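Local coordinates for protein viral CASP8 and FADD-like apoptosis regulator (Molluscum contagiosum virus subtype 1, PDB 2BBR) that blocks death-receptor-induced apoptosis by interfering with host caspase-8 recruitment and activation at the death-inducing signaling complex, and suppresses host NF-kappa-B activation, at residues Y96-L107 against F136-E144. Sequence-based numbering, arbitrary orientation.
Sequences YRKLMVCVGEEL and FVELVLALE. With AZI (azide ion), chain B.
Phe136 brings its ring up to Gly104, whose CA lies 3.3 Å from Phe136 CD2; with no side chain on Gly104, the backbones close to 5.1 Å between the two CA atoms. Phe136 CG stands anti to its own N (chi1 -178°), which carries the ring toward helix 95-104. Its edge meets the carbonyl of Met100, with Phe136 CE2 3.3 Å from Met100 O, while Leu107 CD1 packs against Phe136 CD1 and Val103 CG1 reaches Phe136 CZ. Met100 SD adds an oblique Met-aromatic contact, 5.5 Å from the ring centroid. Val137 touches Val101 through one methyl from each residue. Val140 divides its branches: CG1 abuts the hydroxyl of Tyr96, and CG2 contacts Met100 SD. Leu141 CD2 approaches Arg97 NH1. Glu144 ends the series with an ion pair: OE1 accepts a nearly straight bond from Arg97 NH2 (3.0 Å, 160°) on its syn side, and OE2 takes a weak, bent one from NH1. The Tyr96 hydroxyl also donates to Glu144 OE2 (2.7 Å) from above the carboxylate plane, and Tyr96 CE2 points at one guanidinium face, over its centre, the ring steeply tilted to it. The helices cross at 133° within the second death effector domain; helix 109-122 packs on Phe136, helix 167-187 on Tyr96 and Leu107. Met100, Val101 and Val137 face Phe30 of the first domain, so the pair also lines the domain junction, which Arg97 joins through cation-pi contact with Phe30 and a salt bridge to Asp34.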
loop_
_atom_site.group_PDB
_atom_site.type_symbol
_atom_site.label_atom_id
_atom_site.label_comp_id
_atom_site.label_asym_id
_atom_site.label_seq_id
_atom_site.Cartn_x
_atom_site.Cartn_y
_atom_site.Cartn_z
ATOM N N TYR A 96 7.168 -2.243 -0.347
ATOM C CA TYR A 96 7.084 -0.809 -0.086
ATOM C C TYR A 96 5.635 -0.349 0.072
ATOM O O TYR A 96 5.275 0.264 1.078
ATOM C CB TYR A 96 7.745 -0.015 -1.221
ATOM C CG TYR A 96 7.475 1.473 -1.170
ATOM C CD1 TYR A 96 7.926 2.251 -0.104
ATOM C CD2 TYR A 96 6.750 2.097 -2.179
ATOM C CE1 TYR A 96 7.658 3.613 -0.043
ATOM C CE2 TYR A 96 6.474 3.460 -2.128
ATOM C CZ TYR A 96 6.932 4.212 -1.057
ATOM O OH TYR A 96 6.664 5.560 -0.999
ATOM N N ARG A 97 4.798 -0.647 -0.915
ATOM C CA ARG A 97 3.405 -0.217 -0.864
ATOM C C ARG A 97 2.620 -0.893 0.254
ATOM O O ARG A 97 1.834 -0.249 0.950
ATOM C CB ARG A 97 2.717 -0.488 -2.208
ATOM C CG ARG A 97 3.337 0.210 -3.412
ATOM C CD ARG A 97 2.801 1.611 -3.602
ATOM N NE ARG A 97 3.535 2.324 -4.644
ATOM C CZ ARG A 97 3.749 3.631 -4.623
ATOM N NH1 ARG A 97 3.270 4.354 -3.619
ATOM N NH2 ARG A 97 4.477 4.204 -5.572
ATOM N N LYS A 98 2.814 -2.195 0.419
ATOM C CA LYS A 98 2.098 -2.912 1.465
ATOM C C LYS A 98 2.489 -2.398 2.849
ATOM O O LYS A 98 1.633 -2.219 3.719
ATOM C CB LYS A 98 2.358 -4.414 1.344
ATOM C CG LYS A 98 1.704 -5.036 0.112
ATOM C CD LYS A 98 1.970 -6.529 0.003
ATOM C CE LYS A 98 3.391 -6.820 -0.450
ATOM N NZ LYS A 98 3.707 -8.270 -0.337
ATOM N N LEU A 99 3.779 -2.145 3.049
ATOM C CA LEU A 99 4.258 -1.636 4.329
ATOM C C LEU A 99 3.660 -0.272 4.643
ATOM O O LEU A 99 3.246 -0.015 5.771
ATOM C CB LEU A 99 5.784 -1.533 4.330
ATOM C CG LEU A 99 6.428 -0.913 5.577
ATOM C CD1 LEU A 99 6.008 -1.672 6.828
ATOM C CD2 LEU A 99 7.939 -0.940 5.431
ATOM N N MET A 100 3.617 0.606 3.647
ATOM C CA MET A 100 3.058 1.933 3.874
ATOM C C MET A 100 1.591 1.852 4.294
ATOM O O MET A 100 1.147 2.595 5.172
ATOM C CB MET A 100 3.212 2.805 2.628
ATOM C CG MET A 100 4.658 3.175 2.307
ATOM S SD MET A 100 5.537 4.010 3.662
ATOM C CE MET A 100 6.655 2.714 4.151
ATOM N N VAL A 101 0.826 0.962 3.671
ATOM C CA VAL A 101 -0.576 0.822 4.049
ATOM C C VAL A 101 -0.673 0.362 5.499
ATOM O O VAL A 101 -1.442 0.918 6.289
ATOM C CB VAL A 101 -1.315 -0.200 3.157
ATOM C CG1 VAL A 101 -2.686 -0.510 3.749
ATOM C CG2 VAL A 101 -1.469 0.358 1.744
ATOM N N CYS A 102 0.112 -0.646 5.855
ATOM C CA CYS A 102 0.069 -1.170 7.209
ATOM C C CYS A 102 0.492 -0.158 8.264
ATOM O O CYS A 102 -0.125 -0.078 9.326
ATOM C CB CYS A 102 0.911 -2.439 7.298
ATOM S SG CYS A 102 0.166 -3.801 6.365
ATOM N N VAL A 103 1.533 0.616 7.981
ATOM C CA VAL A 103 1.982 1.630 8.924
ATOM C C VAL A 103 0.878 2.671 9.099
ATOM O O VAL A 103 0.606 3.120 10.217
ATOM C CB VAL A 103 3.282 2.303 8.429
ATOM C CG1 VAL A 103 3.591 3.545 9.254
ATOM C CG2 VAL A 103 4.428 1.317 8.527
ATOM N N GLY A 104 0.226 3.036 8.000
ATOM C CA GLY A 104 -0.843 4.012 8.082
ATOM C C GLY A 104 -1.967 3.561 8.996
ATOM O O GLY A 104 -2.602 4.381 9.657
ATOM N N GLU A 105 -2.225 2.258 9.035
ATOM C CA GLU A 105 -3.290 1.730 9.881
ATOM C C GLU A 105 -2.888 1.633 11.353
ATOM O O GLU A 105 -3.729 1.350 12.209
ATOM C CB GLU A 105 -3.741 0.359 9.370
ATOM C CG GLU A 105 -4.359 0.394 7.978
ATOM C CD GLU A 105 -5.513 1.374 7.875
ATOM O OE1 GLU A 105 -5.387 2.370 7.132
ATOM O OE2 GLU A 105 -6.546 1.149 8.542
ATOM N N GLU A 106 -1.611 1.864 11.651
ATOM C CA GLU A 106 -1.113 1.814 13.028
ATOM C C GLU A 106 -1.012 3.211 13.625
ATOM O O GLU A 106 -0.557 3.389 14.759
ATOM C CB GLU A 106 0.265 1.153 13.076
ATOM C CG GLU A 106 0.266 -0.313 12.682
ATOM C CD GLU A 106 -0.528 -1.181 13.641
ATOM O OE1 GLU A 106 -0.731 -2.374 13.328
ATOM O OE2 GLU A 106 -0.946 -0.679 14.709
ATOM N N LEU A 107 -1.423 4.204 12.849
ATOM C CA LEU A 107 -1.384 5.590 13.295
ATOM C C LEU A 107 -2.790 6.093 13.587
ATOM O O LEU A 107 -3.741 5.730 12.893
ATOM C CB LEU A 107 -0.758 6.468 12.209
ATOM C CG LEU A 107 0.704 6.203 11.849
ATOM C CD1 LEU A 107 1.020 6.826 10.498
ATOM C CD2 LEU A 107 1.613 6.758 12.927
ATOM N N PHE A 136 -2.860 8.677 5.477
ATOM C CA PHE A 136 -1.426 8.408 5.476
ATOM C C PHE A 136 -0.939 8.054 4.066
ATOM O O PHE A 136 0.119 8.523 3.641
ATOM C CB PHE A 136 -1.073 7.266 6.432
ATOM C CG PHE A 136 0.405 6.980 6.511
ATOM C CD1 PHE A 136 1.269 7.868 7.140
ATOM C CD2 PHE A 136 0.937 5.832 5.933
ATOM C CE1 PHE A 136 2.640 7.618 7.190
ATOM C CE2 PHE A 136 2.303 5.573 5.979
ATOM C CZ PHE A 136 3.158 6.465 6.605
ATOM N N VAL A 137 -1.698 7.241 3.332
ATOM C CA VAL A 137 -1.258 6.882 1.985
ATOM C C VAL A 137 -1.188 8.111 1.095
ATOM O O VAL A 137 -0.371 8.175 0.178
ATOM C CB VAL A 137 -2.172 5.819 1.317
ATOM C CG1 VAL A 137 -2.005 4.483 2.020
ATOM C CG2 VAL A 137 -3.624 6.270 1.340
ATOM N N GLU A 138 -2.039 9.095 1.361
ATOM C CA GLU A 138 -2.014 10.314 0.569
ATOM C C GLU A 138 -0.785 11.144 0.956
ATOM O O GLU A 138 -0.184 11.800 0.107
ATOM C CB GLU A 138 -3.335 11.071 0.750
ATOM C CG GLU A 138 -4.475 10.359 0.009
ATOM C CD GLU A 138 -5.873 10.758 0.456
ATOM O OE1 GLU A 138 -6.843 10.351 -0.220
ATOM O OE2 GLU A 138 -6.013 11.455 1.478
ATOM N N LEU A 139 -0.395 11.091 2.226
ATOM C CA LEU A 139 0.805 11.787 2.683
ATOM C C LEU A 139 2.017 11.141 1.996
ATOM O O LEU A 139 2.918 11.837 1.520
ATOM C CB LEU A 139 0.950 11.668 4.203
ATOM C CG LEU A 139 2.285 12.114 4.809
ATOM C CD1 LEU A 139 2.552 13.573 4.474
ATOM C CD2 LEU A 139 2.258 11.903 6.318
ATOM N N VAL A 140 2.039 9.812 1.937
ATOM C CA VAL A 140 3.144 9.113 1.287
ATOM C C VAL A 140 3.249 9.521 -0.183
ATOM O O VAL A 140 4.336 9.836 -0.666
ATOM C CB VAL A 140 2.984 7.577 1.400
ATOM C CG1 VAL A 140 4.081 6.872 0.599
ATOM C CG2 VAL A 140 3.043 7.159 2.861
ATOM N N LEU A 141 2.127 9.535 -0.892
ATOM C CA LEU A 141 2.167 9.924 -2.295
ATOM C C LEU A 141 2.641 11.365 -2.456
ATOM O O LEU A 141 3.390 11.672 -3.386
ATOM C CB LEU A 141 0.793 9.736 -2.947
ATOM C CG LEU A 141 0.345 8.279 -3.120
ATOM C CD1 LEU A 141 -1.036 8.251 -3.757
ATOM C CD2 LEU A 141 1.339 7.516 -3.985
ATOM N N ALA A 142 2.211 12.249 -1.562
ATOM C CA ALA A 142 2.630 13.645 -1.635
ATOM C C ALA A 142 4.149 13.746 -1.481
ATOM O O ALA A 142 4.806 14.505 -2.199
ATOM C CB ALA A 142 1.930 14.463 -0.560
ATOM N N LEU A 143 4.706 12.985 -0.545
ATOM C CA LEU A 143 6.150 12.986 -0.336
ATOM C C LEU A 143 6.858 12.398 -1.556
ATOM O O LEU A 143 7.906 12.893 -1.969
ATOM C CB LEU A 143 6.508 12.177 0.915
ATOM C CG LEU A 143 6.093 12.793 2.256
ATOM C CD1 LEU A 143 6.175 11.740 3.350
ATOM C CD2 LEU A 143 6.971 13.989 2.586
ATOM N N GLU A 144 6.283 11.346 -2.133
ATOM C CA GLU A 144 6.860 10.720 -3.319
ATOM C C GLU A 144 6.877 11.694 -4.486
ATOM O O GLU A 144 7.848 11.774 -5.237
ATOM C CB GLU A 144 6.020 9.523 -3.768
ATOM C CG GLU A 144 6.262 8.212 -3.065
ATOM C CD GLU A 144 5.427 7.097 -3.674
ATOM O OE1 GLU A 144 5.331 7.038 -4.922
ATOM O OE2 GLU A 144 4.874 6.287 -2.907
HETATM N N1 AZI B . 3.500 -9.055 2.768
HETATM N N2 AZI B . 3.756 -7.914 2.858
HETATM N N3 AZI B . 4.041 -6.795 3.010
#